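Local coordinates for protein alginate lyase (Paenibacillus sp. FPU-7, PDB 6KFN) that probably cleaves alginate by beta-elimination, as an alginate lyase built around a right-handed parallel beta-helix, at residues Gly152-Lys157 / Ile186-Val191; Lys218-Val223 / Ala248-Asn253; Phe241-Gln246 / Gly275-Ser280; Tyr269-Val274 / Asn291-His296. All coordinates share one frame; numbering follows the deposited sequence.

Contact 1. Residues Gly152-Lys157 / Ile186-Val191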
loop_
_atom_site.group_PDB
_atom_site.type_symbol
_atom_site.label_atom_id
_atom_site.label_comp_id
_atom_site.label_asym_id
_atom_site.label_seq_id
_atom_site.Cartn_x
_atom_site.Cartn_y
_atom_site.Cartn_z
ATOM N N GLY A 152 -8.949 -1.604 -0.470
ATOM C CA GLY A 152 -10.368 -1.709 -0.750
ATOM C C GLY A 152 -10.829 -0.829 -1.883
ATOM O O GLY A 152 -10.078 -0.483 -2.789
ATOM N N SER A 153 -12.132 -0.520 -1.836
ATOM C CA SER A 153 -12.803 0.231 -2.872
ATOM C C SER A 153 -13.729 1.269 -2.263
ATOM O O SER A 153 -14.393 1.055 -1.245
ATOM C CB SER A 153 -13.649 -0.691 -3.759
ATOM O OG SER A 153 -12.854 -1.607 -4.471
ATOM N N ASP A 154 -13.817 2.425 -2.924
ATOM C CA ASP A 154 -14.830 3.426 -2.617
ATOM C C ASP A 154 -16.229 2.815 -2.736
ATOM O O ASP A 154 -16.463 1.907 -3.555
ATOM C CB ASP A 154 -14.684 4.588 -3.628
ATOM C CG ASP A 154 -15.600 5.754 -3.381
ATOM O OD1 ASP A 154 -15.281 6.609 -2.518
ATOM O OD2 ASP A 154 -16.638 5.807 -4.074
ATOM N N LYS A 155 -17.169 3.366 -1.969
ATOM C CA LYS A 155 -18.557 2.895 -1.975
ATOM C C LYS A 155 -19.172 2.834 -3.351
ATOM O O LYS A 155 -20.007 1.968 -3.609
ATOM C CB LYS A 155 -19.394 3.765 -1.037
ATOM C CG LYS A 155 -19.510 5.230 -1.442
ATOM C CD LYS A 155 -20.254 6.055 -0.405
ATOM C CE LYS A 155 -20.331 7.509 -0.773
ATOM N NZ LYS A 155 -21.040 8.249 0.290
ATOM N N GLY A 156 -18.796 3.736 -4.257
ATOM C CA GLY A 156 -19.352 3.707 -5.598
ATOM C C GLY A 156 -18.961 2.482 -6.403
ATOM O O GLY A 156 -19.559 2.245 -7.462
ATOM N N LYS A 157 -17.963 1.732 -5.943
ATOM C CA LYS A 157 -17.508 0.515 -6.598
ATOM C C LYS A 157 -17.850 -0.748 -5.810
ATOM O O LYS A 157 -17.482 -1.836 -6.268
ATOM C CB LYS A 157 -15.994 0.572 -6.822
ATOM C CG LYS A 157 -15.616 1.621 -7.853
ATOM C CD LYS A 157 -16.045 1.233 -9.267
ATOM C CE LYS A 157 -15.691 2.346 -10.291
ATOM N NZ LYS A 157 -14.245 2.566 -10.255
ATOM N N ILE A 186 -7.330 3.887 3.407
ATOM C CA ILE A 186 -8.016 2.676 3.867
ATOM C C ILE A 186 -9.506 2.889 3.615
ATOM O O ILE A 186 -10.123 3.716 4.291
ATOM C CB ILE A 186 -7.713 2.414 5.342
ATOM C CG1 ILE A 186 -6.212 2.253 5.573
ATOM C CG2 ILE A 186 -8.491 1.199 5.818
ATOM C CD1 ILE A 186 -5.793 2.150 7.019
ATOM N N LYS A 187 -10.077 2.190 2.644
ATOM C CA LYS A 187 -11.431 2.485 2.231
ATOM C C LYS A 187 -12.502 1.912 3.150
ATOM O O LYS A 187 -12.348 0.881 3.821
ATOM C CB LYS A 187 -11.683 1.960 0.815
ATOM C CG LYS A 187 -10.832 2.667 -0.235
ATOM C CD LYS A 187 -11.142 4.172 -0.252
ATOM C CE LYS A 187 -10.448 4.991 -1.282
ATOM N NZ LYS A 187 -10.653 6.455 -1.133
ATOM N N GLU A 188 -13.647 2.599 3.103
ATOM C CA GLU A 188 -14.881 2.062 3.643
ATOM C C GLU A 188 -15.091 0.647 3.130
ATOM O O GLU A 188 -14.860 0.340 1.961
ATOM C CB GLU A 188 -16.056 2.973 3.271
ATOM C CG GLU A 188 -16.297 3.200 1.764
ATOM C CD GLU A 188 -15.591 4.397 1.126
ATOM O OE1 GLU A 188 -14.464 4.752 1.548
ATOM O OE2 GLU A 188 -16.202 4.947 0.183
ATOM N N GLY A 189 -15.598 -0.209 4.021
ATOM C CA GLY A 189 -15.859 -1.609 3.722
ATOM C C GLY A 189 -14.772 -2.565 4.152
ATOM O O GLY A 189 -15.034 -3.757 4.272
ATOM N N THR A 190 -13.545 -2.048 4.346
ATOM C CA THR A 190 -12.449 -2.874 4.824
ATOM C C THR A 190 -12.472 -2.956 6.337
ATOM O O THR A 190 -12.858 -2.001 7.024
ATOM C CB THR A 190 -11.088 -2.336 4.353
ATOM O OG1 THR A 190 -10.762 -1.096 5.018
ATOM C CG2 THR A 190 -11.016 -2.187 2.850
ATOM N N VAL A 191 -12.000 -4.091 6.850
ATOM C CA VAL A 191 -11.930 -4.348 8.279
ATOM C C VAL A 191 -10.546 -4.856 8.640
ATOM O O VAL A 191 -10.037 -5.769 8.011
ATOM C CB VAL A 191 -13.009 -5.370 8.694
ATOM C CG1 VAL A 191 -12.899 -5.758 10.084
ATOM C CG2 VAL A 191 -14.410 -4.848 8.385
HETATM O O HOH W 1 -13.453 -1.495 0.407
HETATM O O HOH W 2 -13.370 6.687 -0.143
#

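Contact 2. Residues Lys218-Val223 / Ala248-Asn253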
loop_
_atom_site.group_PDB
_atom_site.type_symbol
_atom_site.label_atom_id
_atom_site.label_comp_id
_atom_site.label_asym_id
_atom_site.label_seq_id
_atom_site.Cartn_x
_atom_site.Cartn_y
_atom_site.Cartn_z
ATOM N N LYS A 218 -11.076 5.182 6.391
ATOM C CA LYS A 218 -12.523 5.063 6.130
ATOM C C LYS A 218 -13.096 3.657 6.426
ATOM O O LYS A 218 -14.345 3.334 6.500
ATOM C CB LYS A 218 -12.852 5.501 4.711
ATOM C CG LYS A 218 -12.845 7.007 4.576
ATOM C CD LYS A 218 -12.588 7.475 3.195
ATOM C CE LYS A 218 -11.149 7.214 2.893
ATOM N NZ LYS A 218 -10.574 8.163 1.909
ATOM N N GLY A 219 -12.173 2.649 6.593
ATOM C CA GLY A 219 -12.543 1.317 7.035
ATOM C C GLY A 219 -12.682 1.253 8.545
ATOM O O GLY A 219 -12.551 2.257 9.246
ATOM N N ASN A 220 -12.980 0.042 9.010
ATOM C CA ASN A 220 -13.198 -0.233 10.420
ATOM C C ASN A 220 -12.050 -1.046 10.999
ATOM O O ASN A 220 -11.339 -1.778 10.293
ATOM C CB ASN A 220 -14.504 -0.967 10.668
ATOM C CG ASN A 220 -15.702 -0.045 10.495
ATOM O OD1 ASN A 220 -15.555 1.140 10.182
ATOM N ND2 ASN A 220 -16.885 -0.577 10.695
ATOM N N ASP A 221 -11.899 -0.928 12.323
ATOM C CA ASP A 221 -10.939 -1.740 13.076
ATOM C C ASP A 221 -9.502 -1.559 12.603
ATOM O O ASP A 221 -8.684 -2.470 12.742
ATOM C CB ASP A 221 -11.344 -3.220 13.126
ATOM C CG ASP A 221 -12.717 -3.456 13.729
ATOM O OD1 ASP A 221 -13.237 -2.548 14.422
ATOM O OD2 ASP A 221 -13.249 -4.566 13.493
ATOM N N ALA A 222 -9.187 -0.400 12.061
ATOM C CA ALA A 222 -7.820 -0.146 11.632
ATOM C C ALA A 222 -6.946 0.052 12.858
ATOM O O ALA A 222 -7.361 0.629 13.857
ATOM C CB ALA A 222 -7.767 1.088 10.741
ATOM N N VAL A 223 -5.712 -0.442 12.791
ATOM C CA VAL A 223 -4.726 -0.285 13.846
ATOM C C VAL A 223 -3.517 0.398 13.235
ATOM O O VAL A 223 -2.859 -0.177 12.377
ATOM C CB VAL A 223 -4.353 -1.629 14.480
ATOM C CG1 VAL A 223 -3.254 -1.449 15.513
ATOM C CG2 VAL A 223 -5.586 -2.271 15.118
ATOM N N ALA A 248 -22.643 4.970 6.714
ATOM C CA ALA A 248 -22.881 4.888 8.153
ATOM C C ALA A 248 -22.296 3.599 8.743
ATOM O O ALA A 248 -22.401 2.509 8.148
ATOM C CB ALA A 248 -24.365 4.977 8.461
ATOM N N GLY A 249 -21.702 3.727 9.927
ATOM C CA GLY A 249 -21.119 2.600 10.607
ATOM C C GLY A 249 -19.735 2.214 10.134
ATOM O O GLY A 249 -19.178 1.246 10.652
ATOM N N TRP A 250 -19.190 2.958 9.164
ATOM C CA TRP A 250 -17.804 2.818 8.734
ATOM C C TRP A 250 -17.006 4.005 9.268
ATOM O O TRP A 250 -17.543 4.933 9.864
ATOM C CB TRP A 250 -17.732 2.631 7.201
ATOM C CG TRP A 250 -18.345 1.330 6.794
ATOM C CD1 TRP A 250 -19.651 1.106 6.418
ATOM C CD2 TRP A 250 -17.725 0.040 6.832
ATOM N NE1 TRP A 250 -19.858 -0.232 6.188
ATOM C CE2 TRP A 250 -18.699 -0.903 6.443
ATOM C CE3 TRP A 250 -16.454 -0.414 7.189
ATOM C CZ2 TRP A 250 -18.425 -2.281 6.417
ATOM C CZ3 TRP A 250 -16.179 -1.764 7.147
ATOM C CH2 TRP A 250 -17.169 -2.692 6.771
ATOM N N GLY A 251 -15.680 3.942 9.122
ATOM C CA GLY A 251 -14.821 4.906 9.811
ATOM C C GLY A 251 -14.920 4.779 11.312
ATOM O O GLY A 251 -14.868 5.779 12.036
ATOM N N GLN A 252 -15.053 3.532 11.792
ATOM C CA GLN A 252 -15.284 3.243 13.188
ATOM C C GLN A 252 -14.134 2.464 13.794
ATOM O O GLN A 252 -13.518 1.590 13.158
ATOM C CB GLN A 252 -16.588 2.481 13.405
ATOM C CG GLN A 252 -17.804 3.211 12.853
ATOM C CD GLN A 252 -18.047 4.540 13.528
ATOM O OE1 GLN A 252 -18.034 4.693 14.741
ATOM N NE2 GLN A 252 -18.275 5.564 12.716
ATOM N N ASN A 253 -13.907 2.711 15.085
ATOM C CA ASN A 253 -12.961 1.937 15.864
ATOM C C ASN A 253 -11.574 1.929 15.243
ATOM O O ASN A 253 -10.929 0.896 15.157
ATOM C CB ASN A 253 -13.460 0.509 16.127
ATOM C CG ASN A 253 -12.623 -0.209 17.157
ATOM O OD1 ASN A 253 -12.225 0.384 18.187
ATOM N ND2 ASN A 253 -12.356 -1.483 16.933
HETATM O O HOH W 3 -10.997 2.042 11.649
HETATM O O HOH W 4 -8.813 -0.561 15.905
#

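Contact 3. Residues Phe241-Gln246 / Gly275-Ser280. With NA (sodium ion), chain C.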
loop_
_atom_site.group_PDB
_atom_site.type_symbol
_atom_site.label_atom_id
_atom_site.label_comp_id
_atom_site.label_asym_id
_atom_site.label_seq_id
_atom_site.Cartn_x
_atom_site.Cartn_y
_atom_site.Cartn_z
ATOM N N PHE A 241 -3.257 12.211 10.446
ATOM C CA PHE A 241 -4.159 11.096 10.213
ATOM C C PHE A 241 -5.596 11.619 10.290
ATOM O O PHE A 241 -5.908 12.454 11.144
ATOM C CB PHE A 241 -3.977 9.987 11.273
ATOM C CG PHE A 241 -2.535 9.564 11.488
ATOM C CD1 PHE A 241 -1.743 9.127 10.434
ATOM C CD2 PHE A 241 -1.978 9.601 12.752
ATOM C CE1 PHE A 241 -0.440 8.720 10.640
ATOM C CE2 PHE A 241 -0.667 9.190 12.976
ATOM C CZ PHE A 241 0.102 8.761 11.922
ATOM N N GLN A 242 -6.443 11.108 9.405
ATOM C CA GLN A 242 -7.861 11.422 9.411
ATOM C C GLN A 242 -8.676 10.150 9.470
ATOM O O GLN A 242 -8.213 9.078 9.061
ATOM C CB GLN A 242 -8.254 12.214 8.157
ATOM C CG GLN A 242 -7.540 13.553 8.069
ATOM C CD GLN A 242 -7.739 14.273 6.768
ATOM O OE1 GLN A 242 -8.204 13.709 5.773
ATOM N NE2 GLN A 242 -7.345 15.528 6.734
ATOM N N VAL A 243 -9.906 10.291 9.964
ATOM C CA VAL A 243 -10.901 9.231 9.939
ATOM C C VAL A 243 -12.182 9.858 9.381
ATOM O O VAL A 243 -12.556 10.953 9.815
ATOM C CB VAL A 243 -11.155 8.606 11.331
ATOM C CG1 VAL A 243 -11.903 7.287 11.210
ATOM C CG2 VAL A 243 -9.855 8.403 12.109
ATOM N N HIS A 244 -12.818 9.198 8.421
ATOM C CA HIS A 244 -14.045 9.715 7.791
ATOM C C HIS A 244 -15.070 8.619 7.692
ATOM O O HIS A 244 -14.722 7.441 7.553
ATOM C CB HIS A 244 -13.767 10.244 6.369
ATOM C CG HIS A 244 -12.968 11.496 6.293
ATOM N ND1 HIS A 244 -11.592 11.519 6.159
ATOM C CD2 HIS A 244 -13.367 12.787 6.272
ATOM C CE1 HIS A 244 -11.190 12.787 6.067
ATOM N NE2 HIS A 244 -12.246 13.561 6.136
ATOM N N VAL A 245 -16.355 9.041 7.684
ATOM C CA VAL A 245 -17.495 8.156 7.492
ATOM C C VAL A 245 -18.082 8.382 6.100
ATOM O O VAL A 245 -18.756 9.388 5.858
ATOM C CB VAL A 245 -18.555 8.409 8.579
ATOM C CG1 VAL A 245 -19.700 7.422 8.415
ATOM C CG2 VAL A 245 -17.953 8.287 9.967
ATOM N N GLN A 246 -17.861 7.436 5.197
ATOM C CA GLN A 246 -18.433 7.482 3.866
ATOM C C GLN A 246 -19.762 6.775 3.762
ATOM O O GLN A 246 -20.558 7.076 2.850
ATOM C CB GLN A 246 -17.460 6.848 2.870
ATOM C CG GLN A 246 -16.141 7.545 2.773
ATOM C CD GLN A 246 -16.218 9.073 2.677
ATOM O OE1 GLN A 246 -16.027 9.804 3.665
ATOM N NE2 GLN A 246 -16.561 9.535 1.495
ATOM N N GLY A 275 -16.801 14.111 11.904
ATOM C CA GLY A 275 -18.206 13.761 11.941
ATOM C C GLY A 275 -18.496 12.661 12.926
ATOM O O GLY A 275 -18.212 12.766 14.118
ATOM N N ASP A 276 -19.053 11.548 12.429
ATOM C CA ASP A 276 -19.398 10.407 13.244
ATOM C C ASP A 276 -18.258 9.393 13.370
ATOM O O ASP A 276 -18.445 8.348 13.997
ATOM C CB ASP A 276 -20.641 9.708 12.659
ATOM C CG ASP A 276 -21.875 10.508 12.737
ATOM O OD1 ASP A 276 -22.086 11.228 13.720
ATOM O OD2 ASP A 276 -22.693 10.410 11.791
ATOM N N ALA A 277 -17.089 9.664 12.799
ATOM C CA ALA A 277 -16.002 8.706 12.851
ATOM C C ALA A 277 -15.563 8.497 14.294
ATOM O O ALA A 277 -15.614 9.425 15.095
ATOM C CB ALA A 277 -14.830 9.223 12.033
ATOM N N THR A 278 -15.095 7.285 14.629
ATOM C CA THR A 278 -14.620 7.038 15.979
ATOM C C THR A 278 -13.199 6.472 15.965
ATOM O O THR A 278 -12.829 5.657 15.113
ATOM C CB THR A 278 -15.552 6.113 16.784
ATOM O OG1 THR A 278 -15.696 4.853 16.118
ATOM C CG2 THR A 278 -16.902 6.768 17.026
ATOM N N ALA A 279 -12.438 6.903 16.974
ATOM C CA ALA A 279 -11.080 6.461 17.140
ATOM C C ALA A 279 -10.728 6.407 18.603
ATOM O O ALA A 279 -11.338 7.066 19.447
ATOM C CB ALA A 279 -10.127 7.414 16.401
ATOM N N SER A 280 -9.668 5.675 18.893
ATOM C CA SER A 280 -8.998 5.655 20.184
ATOM C C SER A 280 -7.540 6.002 19.945
ATOM O O SER A 280 -6.980 5.660 18.905
ATOM C CB SER A 280 -9.110 4.283 20.855
ATOM O OG SER A 280 -10.464 3.873 21.023
HETATM NA NA NA C . -8.261 14.244 3.454
HETATM O O HOH W 5 -6.397 12.797 3.257
HETATM O O HOH W 6 -9.761 12.561 2.722
HETATM O O HOH W 7 -10.099 15.711 3.654
#

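Contact 4. Residues Tyr269-Val274 / Asn291-His296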
loop_
_atom_site.group_PDB
_atom_site.type_symbol
_atom_site.label_atom_id
_atom_site.label_comp_id
_atom_site.label_asym_id
_atom_site.label_seq_id
_atom_site.Cartn_x
_atom_site.Cartn_y
_atom_site.Cartn_z
ATOM N N TYR A 269 -3.769 18.479 13.064
ATOM C CA TYR A 269 -4.105 17.510 14.098
ATOM C C TYR A 269 -3.309 16.225 13.897
ATOM O O TYR A 269 -2.946 15.853 12.774
ATOM C CB TYR A 269 -5.616 17.212 14.115
ATOM C CG TYR A 269 -6.376 18.289 14.838
ATOM C CD1 TYR A 269 -6.721 19.503 14.214
ATOM C CD2 TYR A 269 -6.694 18.154 16.157
ATOM C CE1 TYR A 269 -7.362 20.499 14.924
ATOM C CE2 TYR A 269 -7.312 19.139 16.874
ATOM C CZ TYR A 269 -7.613 20.315 16.233
ATOM O OH TYR A 269 -8.240 21.357 16.909
ATOM N N VAL A 270 -3.072 15.518 15.009
ATOM C CA VAL A 270 -2.562 14.165 14.937
ATOM C C VAL A 270 -3.613 13.210 14.403
ATOM O O VAL A 270 -3.377 12.465 13.447
ATOM C CB VAL A 270 -1.998 13.735 16.304
ATOM C CG1 VAL A 270 -1.481 12.304 16.231
ATOM C CG2 VAL A 270 -0.894 14.675 16.754
ATOM N N VAL A 271 -4.800 13.222 15.047
ATOM C CA VAL A 271 -5.954 12.475 14.546
ATOM C C VAL A 271 -7.127 13.424 14.432
ATOM O O VAL A 271 -7.570 13.985 15.446
ATOM C CB VAL A 271 -6.349 11.271 15.420
ATOM C CG1 VAL A 271 -7.566 10.554 14.812
ATOM C CG2 VAL A 271 -5.182 10.315 15.603
ATOM N N ASN A 272 -7.632 13.588 13.212
ATOM C CA ASN A 272 -8.839 14.376 12.937
ATOM C C ASN A 272 -9.923 13.386 12.504
ATOM O O ASN A 272 -9.937 12.941 11.348
ATOM C CB ASN A 272 -8.554 15.420 11.875
ATOM C CG ASN A 272 -9.718 16.322 11.648
ATOM O OD1 ASN A 272 -10.727 16.284 12.383
ATOM N ND2 ASN A 272 -9.591 17.191 10.654
ATOM N N ALA A 273 -10.779 13.012 13.460
ATOM C CA ALA A 273 -11.857 12.069 13.214
ATOM C C ALA A 273 -13.105 12.893 12.901
ATOM O O ALA A 273 -13.674 13.530 13.788
ATOM C CB ALA A 273 -12.070 11.170 14.427
ATOM N N VAL A 274 -13.474 12.931 11.635
ATOM C CA VAL A 274 -14.504 13.861 11.173
ATOM C C VAL A 274 -15.904 13.293 11.393
ATOM O O VAL A 274 -16.181 12.141 11.058
ATOM C CB VAL A 274 -14.250 14.204 9.701
ATOM C CG1 VAL A 274 -15.307 15.154 9.157
ATOM C CG2 VAL A 274 -12.858 14.813 9.530
ATOM N N ASN A 291 -1.996 20.940 18.036
ATOM C CA ASN A 291 -3.266 20.255 18.052
ATOM C C ASN A 291 -3.092 18.732 18.040
ATOM O O ASN A 291 -2.308 18.171 17.279
ATOM C CB ASN A 291 -4.055 20.711 16.853
ATOM C CG ASN A 291 -4.593 22.131 17.022
ATOM O OD1 ASN A 291 -4.763 22.607 18.149
ATOM N ND2 ASN A 291 -4.876 22.780 15.935
ATOM N N LEU A 292 -3.886 18.074 18.873
ATOM C CA LEU A 292 -3.780 16.651 19.102
ATOM C C LEU A 292 -4.936 15.919 18.406
ATOM O O LEU A 292 -4.775 15.401 17.298
ATOM C CB LEU A 292 -3.660 16.394 20.603
ATOM C CG LEU A 292 -3.271 14.975 20.972
ATOM C CD1 LEU A 292 -1.899 14.527 20.371
ATOM C CD2 LEU A 292 -3.330 14.848 22.485
ATOM N N TYR A 293 -6.108 15.926 19.031
ATOM C CA TYR A 293 -7.239 15.149 18.551
ATOM C C TYR A 293 -8.466 16.020 18.344
ATOM O O TYR A 293 -8.768 16.924 19.131
ATOM C CB TYR A 293 -7.576 13.999 19.554
ATOM C CG TYR A 293 -6.364 13.144 19.879
ATOM C CD1 TYR A 293 -5.578 12.602 18.884
ATOM C CD2 TYR A 293 -6.015 12.864 21.190
ATOM C CE1 TYR A 293 -4.481 11.861 19.172
ATOM C CE2 TYR A 293 -4.898 12.084 21.492
ATOM C CZ TYR A 293 -4.124 11.603 20.463
ATOM O OH TYR A 293 -2.989 10.840 20.696
ATOM N N GLN A 294 -9.207 15.705 17.287
ATOM C CA GLN A 294 -10.500 16.318 16.999
ATOM C C GLN A 294 -11.487 15.211 16.678
ATOM O O GLN A 294 -11.148 14.246 15.985
ATOM C CB GLN A 294 -10.401 17.336 15.841
ATOM C CG GLN A 294 -11.660 18.235 15.835
ATOM C CD GLN A 294 -11.682 19.347 14.820
ATOM O OE1 GLN A 294 -10.866 19.312 13.897
ATOM N NE2 GLN A 294 -12.567 20.250 14.918
ATOM N N GLY A 295 -12.708 15.374 17.188
ATOM C CA GLY A 295 -13.783 14.449 16.956
ATOM C C GLY A 295 -13.991 13.499 18.125
ATOM O O GLY A 295 -13.672 13.785 19.277
ATOM N N HIS A 296 -14.561 12.335 17.787
ATOM C CA HIS A 296 -14.899 11.296 18.760
ATOM C C HIS A 296 -13.672 10.420 18.972
ATOM O O HIS A 296 -13.598 9.285 18.506
ATOM C CB HIS A 296 -16.078 10.463 18.268
ATOM C CG HIS A 296 -17.343 11.228 18.084
ATOM N ND1 HIS A 296 -17.661 11.936 16.940
ATOM C CD2 HIS A 296 -18.416 11.372 18.900
ATOM C CE1 HIS A 296 -18.850 12.487 17.057
ATOM N NE2 HIS A 296 -19.337 12.145 18.234
HETATM O O HOH W 8 -15.523 12.039 15.177
#

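Contact 1. Residues Gly152-Lys157 / Ile186-Val191
The carboxylates of Asp-154, in one of its two conformers, and Glu-188 meet with their planes 70° apart, OD1 of Asp-154 lying 3.3 Å from OE2 of Glu-188, acceptor against acceptor and like charge against like. Each group also receives a backbone N-H from above its plane: Lys-155 N bonds to Glu-188 OE2 at 2.8 Å, 43° out of that carboxylate plane, and Gly-156 N bonds to Asp-154 OD2, an Asx turn. Both segments are loops leaving adjacent strands, 149-151 and 184-186, in one sheet of the right-handed parallel beta-helix. Glu-188 can reach across because CG sits between the backbone N and the carbonyl carbon (chi1 59°) and the chain then bends, swinging the carboxylate back to the 152-157 loop. A water 2.8 Å from Glu-188 OE1 and 3.0 Å from Asp-154 OD1 sits between the two acids and accepts a bond from Lys-187 NZ, which should ease their mutual repulsion. That ammonium also donates to Asp-185, a ligand of one of the sodium ions. The 186-191 loop turns as a type II beta turn from Lys-187 to Thr-190, and Lys-187 O accepts from both N and OG1 of Thr-190. Packing is close beside this turn: Thr-190 CG2 lies 3.7 Å from Gly-152 CA, so near that a CB on Gly-152 would strike the methyl.

Contact 2. Residues Lys218-Val223 / Ala248-Asn253
Two stacked turns of neighbouring coils in the beta-helix meet here, Asn-220 and Asp-221 of one lying against Trp-250, Gln-252 and Asn-253 of the other. The Asn-220 amide is held at both ends: ND2 gives a nearly straight bond (170°) to Gly-249 O at 2.9 Å, in the plane of both groups, while OD1 takes Gln-252 N at 2.9 Å from above its carbonyl plane. CG stands beside the backbone N (chi1 -73°), laying the amide over one face of the Trp-250 ring, offset toward the rim and turned 28° from it. Trp-250 also meets Trp-158 of an earlier loop edge-to-face. An alanine in place of Asn-220 would likely leave Gly-249 O and Gln-252 N without these mates and uncover part of the indole face. Further along, Asp-221 N bonds to Gln-252 O at 3.1 Å, and Asn-253 ND2 reaches Asp-221 OD1 at 2.9 Å from above the carboxylate plane. A water extends the join by donating to both Gly-219 O and Gln-252 O. Asp-221 and Asn-253 both have positive phi and lie 5.0 Å apart, CA to CA, the coil-on-coil repetition of a left-handed turn residue that is characteristic of parallel beta-helices.

Contact 3. Residues Phe241-Gln246 / Gly275-Ser280
Val-243, Val-245, Ala-277 and Ala-279 join these two segments without a single hydrogen bond between them, while the residue next to Val-243 in the chain, Gln-242, holds a sodium ion. This division follows from strand alternation in the right-handed beta-helix: on strand 241-243 and its continuation, Val-243 and Val-245 point toward 275-280, and His-244 points away from it. The touching parts run 148° apart end to end, so they face each other across the interior of the helix rather than pair as neighbouring strands. Val-243 has CG1 anti to the backbone N (chi1 -165°), which sets CG1 3.6 Å from Ala-277 CB and leaves CG2 beside Ala-279 CB at a looser 4.4 Å. Phe-256 of strand 254-257 packs against both Val-243 and Ala-279, so three strands contribute to this piece of the core. On the metal side, Gln-242 extends its chain beyond CG and binds sodium through OE1 at 2.4 Å. Three waters, Asp-212 and the carbonyl of Tyr-210 complete six ligands. Two of the waters lie almost opposite each other, with OE1 roughly square to them, consistent with octahedral coordination. The other end of the amide donates from NE2 to Asp-239, which should fix its rotation and keep OE1 on the metal. His-244, hydrogen-bonded through ND1 to Asp-216, turns its edge to Gln-242 OE1 in the ring plane. Where the two segments come closest, Val-245 CG2 lies 3.3 Å from Ala-277 N.

Contact 4. Residues Tyr269-Val274 / Asn291-His296
Leu-292 O is gripped by two successive backbone donors of the other segment, Val-271 N at 3.1 Å and, in a weak bond, Val-270 N at 2.9 Å, because the chain turns a corner at Val-270. From there the segments run as a parallel pair of strands, the last two of the ten-stranded sheet on one face of the right-handed beta-helix. Gln-294 N bonds to Val-271 O at 3.0 Å and Ala-273 N to Gln-294 O at 2.8 Å, the alternation of a parallel pairing. Tyr-269 is sandwiched: Asn-291 CB stands over the centre of one ring face, 3.5 Å from the centroid and 8° off the normal, and Gln-294 CB covers the opposite face nearer the rim. The Asn-291 amide continues the stack, only 15° from parallel with the ring, and its ND2 is tied to Ala-267 O. Tyr-269 CG lies beside its backbone N (chi1 -80°), which brings the ring between these two partners, with Leu-292 O at its edge. A serine here would lose the ring and would probably open a gap between Asn-291 and Gln-294, leaving both without their CH-pi partner. Toward the interior, Tyr-293 CD1 lies 3.8 Å from Val-271 CB, and its OH bonds to Asn-284. Beside it Val-270 CG2 and, in one of its two conformers, Leu-292 CD1 touch, the two side chains lying side by side. Past the paired residues a water near Ala-273 O closes the end, accepting from His-296 N at 2.8 Å.

The four contacts follow the beta-helix toward its C-terminal end. Contacts 1 and 2 have centres 10 Å apart, and Ile-186 O and Lys-218 N are probably hydrogen-bonded at 2.7 Å. Contacts 2 and 3 are closer, about 7 Å between centres, with Gln-252 OE1 meeting Thr-278 OG1 at 2.7 Å. Contact 4 continues the sheet of contact 3, Phe-241 O lying 2.9 Å from Asn-272 N, whereas contacts 1 and 4 approach no nearer than about 12 Å. One sodium ion lies about 4 Å from the Lys-187 side chain and about 5 Å from that of Lys-218; the other is bound within contact 3, about 8 Å from the side chain of Asn-272.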